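Local atomic coordinates of nisin leader peptide-processing serine protease NisP (Lactococcus lactis subsp. lactis, PDB entry 4MZD), a protein that removes the leader peptide from the nisin precursor as a subtilisin-like serine protease of the lantibiotic biosynthesis pathway, and also cleaves its own C-terminal part. Residues A[117-125]-A[134-142]; A[236-247]-A[277-288]. All coordinates share one frame; numbering follows the deposited sequence.

Along the chain the two contacts come in series, neither nesting nor crossing. Contact 1 closes first: strand 117-120, paired in parallel with strand 169-174 in the large sheet, runs into a loop that turns back on it at 134-142 before helix 147-156, whose first residue is the predicted catalytic His147. Contact 2 opens in the last turn of helix 222-238, from which strand 241-245 continues the same sheet; the chain then passes through helix 256-264 and strand 275-278 and returns as strand 286-291 beside it. Their centres lie about 23 Å apart without touching: contact 1 sits at an edge strand of the sheet, contact 2 in its interior.

Contact 1. Residues A[117-125]-A[134-142]; sequences YFKNLVPKG and ETGNPSDIV
Asn137 O is gripped by two donors, the side-chain amide of Asn120 and the backbone N of Asp140, which reach it from opposite faces of its carbonyl plane. The bond from Asn120 ND2 measures 2.9 Å to Asn137 O and is nearly straight (164°), with the acceptor in the amide plane; the bond from Asp140 N closes the type I turn 137-140. Asn120 can reach across because its CG stands anti to the backbone N (chi1 177°). The other end of the amide, OD1, accepts from Val122 N in an Asx turn, so both ends of the group are tied. One residue along the turn, Pro138 O takes the backbone N of Asn120 at 2.8 Å.

Next to this amide, a water joins the two segments through four bonds: it accepts from Asn120 ND2 and Gly136 N and donates to Val122 O and to Glu134 OE1, the last at 2.7 Å. Glu134 crosses Val122 at about a right angle, with OE1 3.6 Å from Val122 CG1; its carboxylate also forms salt bridges with Lys144 and Arg174. Gly125 N closes the far end on Glu134 O at 2.9 Å.

Van der Waals contacts border the polar centre. The edge of the Phe118 ring meets Ser139, CE1 lying 4.0 Å from Ser139 CA. Lys119 bends at chi2 and chi3 to lay CD beside Pro138 CB.

With its amide fixed at both ends and its NH2 shared between a carbonyl and a water, buried Asn120 holds the loop between strand 117-120 and the helix beginning at the predicted catalytic His147 folded back on the end of that strand, and the neighbouring cations would probably keep Glu134 ionised.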
ATOM      1  N   TYR A 117     -10.291  15.684   5.653  1.00  9.53           N
ATOM      2  CA  TYR A 117     -11.249  14.671   5.228  1.00  9.60           C
ATOM      3  C   TYR A 117     -10.910  13.313   5.822  1.00  9.04           C
ATOM      4  O   TYR A 117      -9.747  12.916   5.874  1.00  9.28           O
ATOM      5  CB  TYR A 117     -11.299  14.584   3.701  1.00  9.84           C
ATOM      6  CG  TYR A 117     -11.724  15.875   3.056  1.00 10.38           C
ATOM      7  CD1 TYR A 117     -13.057  16.130   2.785  1.00 11.92           C
ATOM      8  CD2 TYR A 117     -10.792  16.848   2.733  1.00 12.43           C
ATOM      9  CE1 TYR A 117     -13.449  17.323   2.204  1.00 13.75           C
ATOM     10  CE2 TYR A 117     -11.172  18.042   2.155  1.00 13.79           C
ATOM     11  CZ  TYR A 117     -12.497  18.275   1.892  1.00 14.45           C
ATOM     12  OH  TYR A 117     -12.865  19.468   1.309  1.00 16.82           O
ATOM     13  N   PHE A 118     -11.935  12.589   6.254  1.00  9.10           N
ATOM     14  CA  PHE A 118     -11.710  11.303   6.900  1.00  9.11           C
ATOM     15  C   PHE A 118     -13.022  10.562   6.999  1.00  8.93           C
ATOM     16  O   PHE A 118     -14.094  11.166   6.980  1.00  9.76           O
ATOM     17  CB  PHE A 118     -11.132  11.495   8.307  1.00  9.67           C
ATOM     18  CG  PHE A 118     -11.979  12.378   9.187  1.00 10.27           C
ATOM     19  CD1 PHE A 118     -12.996  11.845   9.973  1.00 11.18           C
ATOM     20  CD2 PHE A 118     -11.777  13.750   9.203  1.00 11.71           C
ATOM     21  CE1 PHE A 118     -13.785  12.667  10.763  1.00 12.40           C
ATOM     22  CE2 PHE A 118     -12.557  14.571   9.997  1.00 13.03           C
ATOM     23  CZ  PHE A 118     -13.561  14.030  10.774  1.00 13.47           C
ATOM     24  N   LYS A 119     -12.939   9.248   7.116  1.00  8.62           N
ATOM     25  CA  LYS A 119     -14.124   8.452   7.362  1.00  8.73           C
ATOM     26  C   LYS A 119     -13.727   7.087   7.883  1.00  8.44           C
ATOM     27  O   LYS A 119     -12.757   6.490   7.422  1.00  8.55           O
ATOM     28  CB  LYS A 119     -14.940   8.276   6.084  1.00 10.47           C
ATOM     29  CG  LYS A 119     -16.361   7.796   6.335  1.00 13.29           C
ATOM     30  CD  LYS A 119     -17.237   8.915   6.888  1.00 17.02           C
ATOM     31  CE  LYS A 119     -17.392  10.061   5.900  1.00 18.87           C
ATOM     32  NZ  LYS A 119     -18.261  11.155   6.438  1.00 20.66           N
ATOM     33  N   ASN A 120     -14.504   6.602   8.841  1.00  8.68           N
ATOM     34  CA  ASN A 120     -14.426   5.220   9.291  1.00  9.22           C
ATOM     35  C   ASN A 120     -15.452   4.382   8.538  1.00  9.35           C
ATOM     36  O   ASN A 120     -16.655   4.658   8.616  1.00 10.77           O
ATOM     37  CB  ASN A 120     -14.697   5.153  10.786  1.00 10.22           C
ATOM     38  CG  ASN A 120     -14.712   3.738  11.306  1.00 10.66           C
ATOM     39  OD1 ASN A 120     -14.031   2.857  10.773  1.00 10.99           O
ATOM     40  ND2 ASN A 120     -15.486   3.506  12.358  1.00 11.51           N
ATOM     41  N   LEU A 121     -14.969   3.378   7.805  1.00  8.82           N
ATOM     42  CA  LEU A 121     -15.835   2.480   7.042  1.00  9.74           C
ATOM     43  C   LEU A 121     -16.024   1.134   7.741  1.00 10.05           C
ATOM     44  O   LEU A 121     -16.719   0.261   7.227  1.00 12.12           O
ATOM     45  CB  LEU A 121     -15.289   2.250   5.624  1.00 10.81           C
ATOM     46  CG  LEU A 121     -15.191   3.431   4.651  1.00 11.80           C
ATOM     47  CD1 LEU A 121     -16.500   4.197   4.595  1.00 14.02           C
ATOM     48  CD2 LEU A 121     -14.025   4.376   4.979  1.00 11.66           C
ATOM     49  N   VAL A 122     -15.405   0.949   8.903  1.00  9.37           N
ATOM     50  CA  VAL A 122     -15.546  -0.309   9.629  1.00  9.82           C
ATOM     51  C   VAL A 122     -16.910  -0.327  10.322  1.00 11.28           C
ATOM     52  O   VAL A 122     -17.209   0.552  11.125  1.00 11.51           O
ATOM     53  CB  VAL A 122     -14.430  -0.493  10.676  1.00  9.73           C
ATOM     54  CG1 VAL A 122     -14.629  -1.799  11.432  1.00 11.13           C
ATOM     55  CG2 VAL A 122     -13.059  -0.448  10.014  1.00  9.23           C
ATOM     56  N   PRO A 123     -17.760  -1.317  10.001  1.00 12.23           N
ATOM     57  CA  PRO A 123     -19.097  -1.323  10.601  1.00 13.42           C
ATOM     58  C   PRO A 123     -19.052  -1.702  12.068  1.00 13.95           C
ATOM     59  O   PRO A 123     -18.049  -2.222  12.550  1.00 14.34           O
ATOM     60  CB  PRO A 123     -19.825  -2.412   9.811  1.00 14.18           C
ATOM     61  CG  PRO A 123     -18.741  -3.342   9.395  1.00 14.18           C
ATOM     62  CD  PRO A 123     -17.558  -2.456   9.090  1.00 12.61           C
ATOM     63  N   LYS A 124     -20.153  -1.460  12.768  1.00 14.88           N
ATOM     64  CA  LYS A 124     -20.286  -1.929  14.136  1.00 16.34           C
ATOM     65  C   LYS A 124     -20.020  -3.432  14.188  1.00 15.89           C
ATOM     66  O   LYS A 124     -20.525  -4.194  13.358  1.00 16.74           O
ATOM     67  CB  LYS A 124     -21.684  -1.626  14.668  1.00 18.89           C
ATOM     68  CG  LYS A 124     -21.867  -1.986  16.129  1.00 21.53           C
ATOM     69  CD  LYS A 124     -23.233  -1.574  16.632  1.00 24.12           C
ATOM     70  CE  LYS A 124     -23.371  -1.857  18.117  1.00 26.49           C
ATOM     71  NZ  LYS A 124     -24.727  -1.507  18.611  1.00 27.89           N
ATOM     72  N   GLY A 125     -19.205  -3.851  15.147  1.00 16.20           N
ATOM     73  CA  GLY A 125     -18.838  -5.250  15.263  1.00 15.86           C
ATOM     74  C   GLY A 125     -17.623  -5.645  14.443  1.00 14.35           C
ATOM     75  O   GLY A 125     -17.132  -6.765  14.570  1.00 14.81           O
ATOM     76  N   GLU A 134     -15.659  -2.326  17.982  1.00 23.60           N
ATOM     77  CA  GLU A 134     -15.922  -1.462  16.833  1.00 21.10           C
ATOM     78  C   GLU A 134     -17.343  -0.913  16.869  1.00 20.42           C
ATOM     79  O   GLU A 134     -18.316  -1.674  16.882  1.00 21.25           O
ATOM     80  CB  GLU A 134     -15.669  -2.207  15.525  1.00 19.74           C
ATOM     81  CG  GLU A 134     -14.210  -2.499  15.288  1.00 19.19           C
ATOM     82  CD  GLU A 134     -13.396  -1.236  15.101  1.00 19.00           C
ATOM     83  OE1 GLU A 134     -13.947  -0.241  14.587  1.00 19.74           O
ATOM     84  OE2 GLU A 134     -12.214  -1.235  15.485  1.00 19.73           O
ATOM     85  N   THR A 135     -17.451   0.413  16.862  1.00 20.69           N
ATOM     86  CA  THR A 135     -18.725   1.092  17.080  1.00 20.99           C
ATOM     87  C   THR A 135     -19.480   1.444  15.799  1.00 20.47           C
ATOM     88  O   THR A 135     -20.688   1.673  15.834  1.00 21.30           O
ATOM     89  CB  THR A 135     -18.512   2.403  17.856  1.00 21.84           C
ATOM     90  OG1 THR A 135     -17.715   3.287  17.060  1.00 21.76           O
ATOM     91  CG2 THR A 135     -17.801   2.140  19.177  1.00 22.40           C
ATOM     92  N   GLY A 136     -18.776   1.503  14.672  1.00 18.98           N
ATOM     93  CA  GLY A 136     -19.376   1.994  13.444  1.00 17.87           C
ATOM     94  C   GLY A 136     -19.449   3.513  13.368  1.00 16.81           C
ATOM     95  O   GLY A 136     -19.988   4.067  12.412  1.00 18.58           O
ATOM     96  N   ASN A 137     -18.904   4.197  14.365  1.00 14.83           N
ATOM     97  CA  ASN A 137     -18.903   5.656  14.361  1.00 13.99           C
ATOM     98  C   ASN A 137     -18.091   6.166  13.169  1.00 12.36           C
ATOM     99  O   ASN A 137     -16.910   5.874  13.067  1.00 11.56           O
ATOM    100  CB  ASN A 137     -18.308   6.173  15.667  1.00 14.30           C
ATOM    101  CG  ASN A 137     -18.410   7.680  15.805  1.00 14.70           C
ATOM    102  OD1 ASN A 137     -18.268   8.422  14.836  1.00 14.87           O
ATOM    103  ND2 ASN A 137     -18.657   8.141  17.020  1.00 15.81           N
ATOM    104  N   PRO A 138     -18.717   6.931  12.259  1.00 12.63           N
ATOM    105  CA  PRO A 138     -18.001   7.315  11.036  1.00 12.08           C
ATOM    106  C   PRO A 138     -16.819   8.249  11.266  1.00 10.14           C
ATOM    107  O   PRO A 138     -16.026   8.432  10.348  1.00 10.38           O
ATOM    108  CB  PRO A 138     -19.077   8.024  10.207  1.00 14.17           C
ATOM    109  CG  PRO A 138     -20.081   8.474  11.197  1.00 15.77           C
ATOM    110  CD  PRO A 138     -20.113   7.397  12.239  1.00 14.23           C
ATOM    111  N   SER A 139     -16.706   8.830  12.458  1.00 10.11           N
ATOM    112  CA  SER A 139     -15.617   9.758  12.747  1.00 10.36           C
ATOM    113  C   SER A 139     -14.442   9.123  13.485  1.00 10.68           C
ATOM    114  O   SER A 139     -13.460   9.811  13.783  1.00 12.28           O
ATOM    115  CB  SER A 139     -16.132  10.953  13.549  1.00 10.56           C
ATOM    116  OG  SER A 139     -17.140  11.635  12.835  1.00 11.80           O
ATOM    117  N   ASP A 140     -14.535   7.827  13.776  1.00 10.33           N
ATOM    118  CA  ASP A 140     -13.510   7.134  14.557  1.00 10.66           C
ATOM    119  C   ASP A 140     -12.453   6.540  13.638  1.00  9.92           C
ATOM    120  O   ASP A 140     -12.622   5.435  13.119  1.00 10.63           O
ATOM    121  CB  ASP A 140     -14.156   6.029  15.395  1.00 11.88           C
ATOM    122  CG  ASP A 140     -13.162   5.299  16.280  1.00 13.39           C
ATOM    123  OD1 ASP A 140     -11.942   5.531  16.148  1.00 13.73           O
ATOM    124  OD2 ASP A 140     -13.609   4.473  17.106  1.00 15.97           O
ATOM    125  N   ILE A 141     -11.369   7.288  13.436  1.00  9.58           N
ATOM    126  CA  ILE A 141     -10.295   6.844  12.554  0.59  9.28           C
ATOM    127  C   ILE A 141      -9.003   6.524  13.307  1.00  9.14           C
ATOM    128  O   ILE A 141      -7.934   6.415  12.713  1.00  9.11           O
ATOM    129  CB  ILE A 141     -10.062   7.829  11.377  0.59  9.89           C
ATOM    130  CG1 ILE A 141      -9.920   9.274  11.870  0.59 11.16           C
ATOM    131  CG2 ILE A 141     -11.212   7.726  10.372  0.59  9.65           C
ATOM    132  CD1 ILE A 141      -8.655   9.550  12.653  0.59 11.77           C
ATOM    133  N   VAL A 142      -9.120   6.341  14.617  1.00  9.02           N
ATOM    134  CA  VAL A 142      -7.967   6.000  15.442  1.00  9.57           C
ATOM    135  C   VAL A 142      -7.384   4.643  15.032  1.00  9.16           C
ATOM    136  O   VAL A 142      -8.119   3.685  14.792  1.00 10.39           O
ATOM    137  CB  VAL A 142      -8.360   5.996  16.933  1.00 10.87           C
ATOM    138  CG1 VAL A 142      -7.233   5.454  17.795  1.00 12.30           C
ATOM    139  CG2 VAL A 142      -8.767   7.404  17.372  1.00 12.08           C
TER
HETATM  140  O   HOH W   1     -16.241   0.907  13.698  1.00 17.33           O

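Contact 2. Residues A[236-247]-A[277-288]; sequences TAKGSIVVAALG and DAPSVFEDVIAV
Strands 241-245 and 286-288 run parallel, their directions 23° apart, and exchange four backbone bonds: Val242 O accepts from Ile286 N, Ala244 N gives to Ile286 O, Ala244 O takes Val288 N, and Val288 O receives Leu246 N.

On one face of the sheet Val243 CG1 packs 3.6 Å from Val288 CG2, and the extended Ile241 (chi1 -164°) brings CD1 end to end with Ile286 CD1 at 3.4 Å, tighter than usual for two methyls. Helices 356-370 and 375-384 cover this side. On the other face Ala244 CB sits against Val285 CG1 at 3.8 Å and against Pro279 and Ser280 of the turn that follows a cis peptide bond. Leu246 CD2 passes 3.5 Å from Ser280 OG and also meets Ala287 CB.

Asp277 closes the C-terminal end: OD2 uses its syn lone pair to take Gly247 N at 2.8 Å and is shared with Asn302, while OD1 makes a salt bridge to the C-terminal Arg488. At the N-terminal end of the pairing a water links Val242 N to Asp284 O, in the turn leading into the second strand.

The core of this parallel subtilisin-like sheet is thus apolar, with polar closure at its ends; the side chain of Ala245, ending the strand, lies about 5 Å from that of Ser353, the predicted nucleophile. Asp277 fixes Gly247 N through OD2, and pairing with Arg488 would probably favour its ionised form.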
ATOM      1  N   THR A 236     -11.533   6.694 -11.081  1.00 12.02           N
ATOM      2  CA  THR A 236     -10.991   7.183 -12.337  1.00 13.39           C
ATOM      3  C   THR A 236     -11.847   8.302 -12.930  1.00 14.50           C
ATOM      4  O   THR A 236     -11.319   9.327 -13.366  1.00 15.44           O
ATOM      5  CB  THR A 236     -10.866   6.039 -13.343  1.00 13.98           C
ATOM      6  OG1 THR A 236      -9.959   5.065 -12.816  1.00 13.94           O
ATOM      7  CG2 THR A 236     -10.346   6.543 -14.673  1.00 15.25           C
ATOM      8  N   ALA A 237     -13.165   8.112 -12.941  1.00 15.29           N
ATOM      9  CA  ALA A 237     -14.082   9.123 -13.469  1.00 16.70           C
ATOM     10  C   ALA A 237     -13.935  10.447 -12.719  1.00 17.65           C
ATOM     11  O   ALA A 237     -14.120  11.516 -13.294  1.00 19.52           O
ATOM     12  CB  ALA A 237     -15.520   8.626 -13.394  1.00 17.37           C
ATOM     13  N   LYS A 238     -13.601  10.367 -11.435  1.00 16.35           N
ATOM     14  CA  LYS A 238     -13.430  11.550 -10.595  1.00 16.05           C
ATOM     15  C   LYS A 238     -12.043  12.171 -10.737  1.00 16.09           C
ATOM     16  O   LYS A 238     -11.793  13.261 -10.228  1.00 18.18           O
ATOM     17  CB  LYS A 238     -13.683  11.204  -9.125  1.00 17.33           C
ATOM     18  CG  LYS A 238     -15.108  10.764  -8.816  1.00 19.38           C
ATOM     19  CD  LYS A 238     -16.066  11.944  -8.747  1.00 21.52           C
ATOM     20  CE  LYS A 238     -15.794  12.807  -7.527  1.00 22.98           C
ATOM     21  NZ  LYS A 238     -16.813  13.884  -7.359  1.00 24.06           N
ATOM     22  N   GLY A 239     -11.144  11.472 -11.419  1.00 14.66           N
ATOM     23  CA  GLY A 239      -9.802  11.970 -11.650  1.00 14.07           C
ATOM     24  C   GLY A 239      -8.750  11.474 -10.674  1.00 12.54           C
ATOM     25  O   GLY A 239      -7.649  12.020 -10.638  1.00 13.60           O
ATOM     26  N   SER A 240      -9.080  10.441  -9.898  1.00 11.07           N
ATOM     27  CA  SER A 240      -8.150   9.865  -8.929  1.00 10.39           C
ATOM     28  C   SER A 240      -7.444   8.642  -9.493  1.00 10.53           C
ATOM     29  O   SER A 240      -7.979   7.949 -10.360  1.00 12.28           O
ATOM     30  CB  SER A 240      -8.889   9.464  -7.650  1.00 10.62           C
ATOM     31  OG  SER A 240      -9.456  10.586  -7.011  1.00 11.31           O
ATOM     32  N   ILE A 241      -6.242   8.376  -8.989  1.00  9.74           N
ATOM     33  CA  ILE A 241      -5.534   7.147  -9.290  1.00  9.64           C
ATOM     34  C   ILE A 241      -5.397   6.339  -8.011  1.00  8.74           C
ATOM     35  O   ILE A 241      -5.231   6.896  -6.928  1.00  8.76           O
ATOM     36  CB  ILE A 241      -4.150   7.421  -9.917  1.00 11.76           C
ATOM     37  CG1 ILE A 241      -3.606   6.154 -10.582  1.00 14.38           C
ATOM     38  CG2 ILE A 241      -3.181   7.985  -8.879  1.00 12.44           C
ATOM     39  CD1 ILE A 241      -2.501   6.407 -11.580  1.00 16.43           C
ATOM     40  N   VAL A 242      -5.477   5.022  -8.156  1.00  8.48           N
ATOM     41  CA  VAL A 242      -5.344   4.097  -7.044  1.00  8.28           C
ATOM     42  C   VAL A 242      -4.012   3.368  -7.164  1.00  7.60           C
ATOM     43  O   VAL A 242      -3.645   2.907  -8.248  1.00  7.73           O
ATOM     44  CB  VAL A 242      -6.513   3.097  -7.036  1.00  9.58           C
ATOM     45  CG1 VAL A 242      -6.316   2.039  -5.964  1.00 10.87           C
ATOM     46  CG2 VAL A 242      -7.837   3.835  -6.853  1.00 11.00           C
ATOM     47  N   VAL A 243      -3.302   3.292  -6.042  1.00  7.33           N
ATOM     48  CA  VAL A 243      -1.997   2.650  -5.931  1.00  7.25           C
ATOM     49  C   VAL A 243      -2.151   1.557  -4.883  1.00  6.80           C
ATOM     50  O   VAL A 243      -2.562   1.835  -3.758  1.00  8.04           O
ATOM     51  CB  VAL A 243      -0.935   3.678  -5.479  1.00  7.89           C
ATOM     52  CG1 VAL A 243       0.457   3.075  -5.478  1.00  8.08           C
ATOM     53  CG2 VAL A 243      -0.985   4.930  -6.356  1.00  8.83           C
ATOM     54  N   ALA A 244      -1.853   0.313  -5.249  1.00  6.62           N
ATOM     55  CA  ALA A 244      -2.192  -0.826  -4.401  1.00  6.87           C
ATOM     56  C   ALA A 244      -1.040  -1.810  -4.274  1.00  6.75           C
ATOM     57  O   ALA A 244      -0.319  -2.083  -5.245  1.00  7.74           O
ATOM     58  CB  ALA A 244      -3.424  -1.539  -4.955  1.00  8.28           C
ATOM     59  N   ALA A 245      -0.902  -2.378  -3.080  1.00  6.69           N
ATOM     60  CA  ALA A 245       0.167  -3.334  -2.805  1.00  6.93           C
ATOM     61  C   ALA A 245      -0.079  -4.719  -3.387  1.00  7.27           C
ATOM     62  O   ALA A 245      -1.121  -5.323  -3.131  1.00  8.08           O
ATOM     63  CB  ALA A 245       0.323  -3.488  -1.320  1.00  7.57           C
ATOM     64  N   LEU A 246       0.901  -5.251  -4.107  1.00  7.39           N
ATOM     65  CA  LEU A 246       0.921  -6.681  -4.394  1.00  8.02           C
ATOM     66  C   LEU A 246       1.052  -7.458  -3.089  1.00  7.27           C
ATOM     67  O   LEU A 246       1.597  -6.960  -2.113  1.00  7.36           O
ATOM     68  CB  LEU A 246       2.094  -7.032  -5.303  1.00  8.85           C
ATOM     69  CG  LEU A 246       2.009  -6.576  -6.757  1.00  9.95           C
ATOM     70  CD1 LEU A 246       3.318  -6.850  -7.462  1.00 11.33           C
ATOM     71  CD2 LEU A 246       0.856  -7.254  -7.481  1.00 11.51           C
ATOM     72  N   GLY A 247       0.578  -8.700  -3.085  1.00  7.89           N
ATOM     73  CA  GLY A 247       0.664  -9.529  -1.896  1.00  8.24           C
ATOM     74  C   GLY A 247       2.087  -9.870  -1.497  1.00  7.60           C
ATOM     75  O   GLY A 247       3.027  -9.715  -2.283  1.00  8.22           O
ATOM     76  N   ASP A 277      -4.894 -10.966  -7.733  1.00  9.45           N
ATOM     77  CA  ASP A 277      -4.494 -10.245  -6.528  1.00  9.71           C
ATOM     78  C   ASP A 277      -5.197  -8.889  -6.643  1.00  9.79           C
ATOM     79  O   ASP A 277      -4.849  -8.074  -7.498  1.00 10.35           O
ATOM     80  CB  ASP A 277      -2.958 -10.117  -6.550  1.00  9.56           C
ATOM     81  CG  ASP A 277      -2.358  -9.631  -5.237  1.00  9.62           C
ATOM     82  OD1 ASP A 277      -3.109  -9.108  -4.386  1.00 10.10           O
ATOM     83  OD2 ASP A 277      -1.118  -9.752  -5.080  1.00 10.09           O
ATOM     84  N   ALA A 278      -6.234  -8.686  -5.832  1.00  9.58           N
ATOM     85  CA  ALA A 278      -7.099  -7.506  -5.936  1.00  9.49           C
ATOM     86  C   ALA A 278      -6.957  -6.561  -4.736  1.00  9.14           C
ATOM     87  O   ALA A 278      -6.845  -7.017  -3.601  1.00  9.66           O
ATOM     88  CB  ALA A 278      -8.546  -7.951  -6.077  1.00 10.99           C
ATOM     89  N   PRO A 279      -7.035  -5.236  -4.967  1.00  8.84           N
ATOM     90  CA  PRO A 279      -7.369  -4.569  -6.238  1.00  9.59           C
ATOM     91  C   PRO A 279      -6.187  -4.212  -7.146  1.00  8.80           C
ATOM     92  O   PRO A 279      -6.379  -3.474  -8.110  1.00 10.00           O
ATOM     93  CB  PRO A 279      -8.059  -3.286  -5.769  1.00 10.72           C
ATOM     94  CG  PRO A 279      -7.355  -2.964  -4.478  1.00 10.59           C
ATOM     95  CD  PRO A 279      -7.108  -4.303  -3.827  1.00  9.73           C
ATOM     96  N   SER A 280      -4.998  -4.741  -6.883  1.00  8.67           N
ATOM     97  CA  SER A 280      -3.842  -4.371  -7.699  1.00  9.65           C
ATOM     98  C   SER A 280      -3.935  -4.847  -9.155  1.00  9.92           C
ATOM     99  O   SER A 280      -3.268  -4.291 -10.022  1.00 12.10           O
ATOM    100  CB  SER A 280      -2.534  -4.856  -7.068  1.00 10.67           C
ATOM    101  OG  SER A 280      -2.439  -6.268  -7.109  1.00 10.97           O
ATOM    102  N   VAL A 281      -4.760  -5.857  -9.418  1.00  9.89           N
ATOM    103  CA  VAL A 281      -4.872  -6.442 -10.750  1.00 11.35           C
ATOM    104  C   VAL A 281      -5.412  -5.481 -11.807  1.00 11.15           C
ATOM    105  O   VAL A 281      -5.086  -5.609 -12.986  1.00 11.95           O
ATOM    106  CB  VAL A 281      -5.762  -7.705 -10.711  1.00 12.93           C
ATOM    107  CG1 VAL A 281      -7.172  -7.352 -10.251  1.00 13.00           C
ATOM    108  CG2 VAL A 281      -5.783  -8.400 -12.071  1.00 15.37           C
ATOM    109  N   PHE A 282      -6.242  -4.528 -11.403  1.00 10.69           N
ATOM    110  CA  PHE A 282      -6.945  -3.715 -12.387  1.00 11.41           C
ATOM    111  C   PHE A 282      -5.996  -2.867 -13.218  1.00 12.14           C
ATOM    112  O   PHE A 282      -5.036  -2.300 -12.702  1.00 11.34           O
ATOM    113  CB  PHE A 282      -8.020  -2.863 -11.715  1.00 11.25           C
ATOM    114  CG  PHE A 282      -9.126  -3.678 -11.121  1.00 10.65           C
ATOM    115  CD1 PHE A 282     -10.112  -4.219 -11.929  1.00 11.77           C
ATOM    116  CD2 PHE A 282      -9.159  -3.951  -9.764  1.00 11.35           C
ATOM    117  CE1 PHE A 282     -11.117  -5.000 -11.388  1.00 12.70           C
ATOM    118  CE2 PHE A 282     -10.161  -4.735  -9.222  1.00 12.49           C
ATOM    119  CZ  PHE A 282     -11.143  -5.260 -10.041  1.00 12.95           C
ATOM    120  N   GLU A 283      -6.283  -2.790 -14.513  1.00 14.26           N
ATOM    121  CA  GLU A 283      -5.428  -2.100 -15.463  1.00 16.08           C
ATOM    122  C   GLU A 283      -5.123  -0.661 -15.059  1.00 14.41           C
ATOM    123  O   GLU A 283      -4.005  -0.188 -15.240  1.00 14.66           O
ATOM    124  CB  GLU A 283      -6.078  -2.110 -16.847  1.00 20.07           C
ATOM    125  CG  GLU A 283      -6.378  -3.495 -17.396  1.00 24.99           C
ATOM    126  CD  GLU A 283      -5.140  -4.212 -17.900  1.00 29.14           C
ATOM    127  OE1 GLU A 283      -5.040  -4.430 -19.127  1.00 30.64           O
ATOM    128  OE2 GLU A 283      -4.273  -4.562 -17.072  1.00 31.02           O
ATOM    129  N   ASP A 284      -6.109   0.043 -14.514  1.00 12.84           N
ATOM    130  CA  ASP A 284      -5.898   1.450 -14.193  1.00 12.89           C
ATOM    131  C   ASP A 284      -5.209   1.674 -12.850  1.00 10.38           C
ATOM    132  O   ASP A 284      -4.794   2.789 -12.542  1.00 11.32           O
ATOM    133  CB  ASP A 284      -7.215   2.216 -14.273  1.00 15.65           C
ATOM    134  CG  ASP A 284      -7.751   2.286 -15.693  1.00 18.72           C
ATOM    135  OD1 ASP A 284      -6.939   2.220 -16.642  1.00 20.01           O
ATOM    136  OD2 ASP A 284      -8.978   2.395 -15.861  1.00 20.77           O
ATOM    137  N   VAL A 285      -5.084   0.612 -12.062  1.00  9.57           N
ATOM    138  CA  VAL A 285      -4.411   0.675 -10.771  1.00  8.86           C
ATOM    139  C   VAL A 285      -2.903   0.540 -10.962  1.00  9.06           C
ATOM    140  O   VAL A 285      -2.445  -0.195 -11.833  1.00 10.45           O
ATOM    141  CB  VAL A 285      -4.957  -0.432  -9.832  1.00  8.93           C
ATOM    142  CG1 VAL A 285      -4.150  -0.541  -8.545  1.00  9.47           C
ATOM    143  CG2 VAL A 285      -6.425  -0.184  -9.528  1.00  8.92           C
ATOM    144  N   ILE A 286      -2.137   1.256 -10.150  1.00  8.14           N
ATOM    145  CA  ILE A 286      -0.691   1.066 -10.095  1.00  8.43           C
ATOM    146  C   ILE A 286      -0.384   0.010  -9.043  1.00  7.87           C
ATOM    147  O   ILE A 286      -0.588   0.234  -7.854  1.00  8.60           O
ATOM    148  CB  ILE A 286       0.025   2.387  -9.775  1.00  9.97           C
ATOM    149  CG1 ILE A 286      -0.258   3.395 -10.891  1.00 12.37           C
ATOM    150  CG2 ILE A 286       1.521   2.163  -9.591  1.00 10.38           C
ATOM    151  CD1 ILE A 286       0.266   4.765 -10.641  1.00 15.17           C
ATOM    152  N   ALA A 287       0.069  -1.155  -9.503  1.00  7.79           N
ATOM    153  CA  ALA A 287       0.439  -2.256  -8.618  1.00  7.81           C
ATOM    154  C   ALA A 287       1.877  -2.086  -8.167  1.00  7.58           C
ATOM    155  O   ALA A 287       2.763  -1.826  -8.987  1.00  8.86           O
ATOM    156  CB  ALA A 287       0.269  -3.593  -9.330  1.00  9.09           C
ATOM    157  N   VAL A 288       2.108  -2.241  -6.864  1.00  7.31           N
ATOM    158  CA  VAL A 288       3.429  -2.010  -6.298  1.00  7.61           C
ATOM    159  C   VAL A 288       3.926  -3.248  -5.563  1.00  7.40           C
ATOM    160  O   VAL A 288       3.274  -3.754  -4.646  1.00  7.69           O
ATOM    161  CB  VAL A 288       3.433  -0.817  -5.321  1.00  7.54           C
ATOM    162  CG1 VAL A 288       4.846  -0.561  -4.835  1.00  8.14           C
ATOM    163  CG2 VAL A 288       2.835   0.427  -5.989  1.00  7.95           C
TER
HETATM  164  O   HOH W   2      -6.452   3.792 -10.490  1.00 14.22           O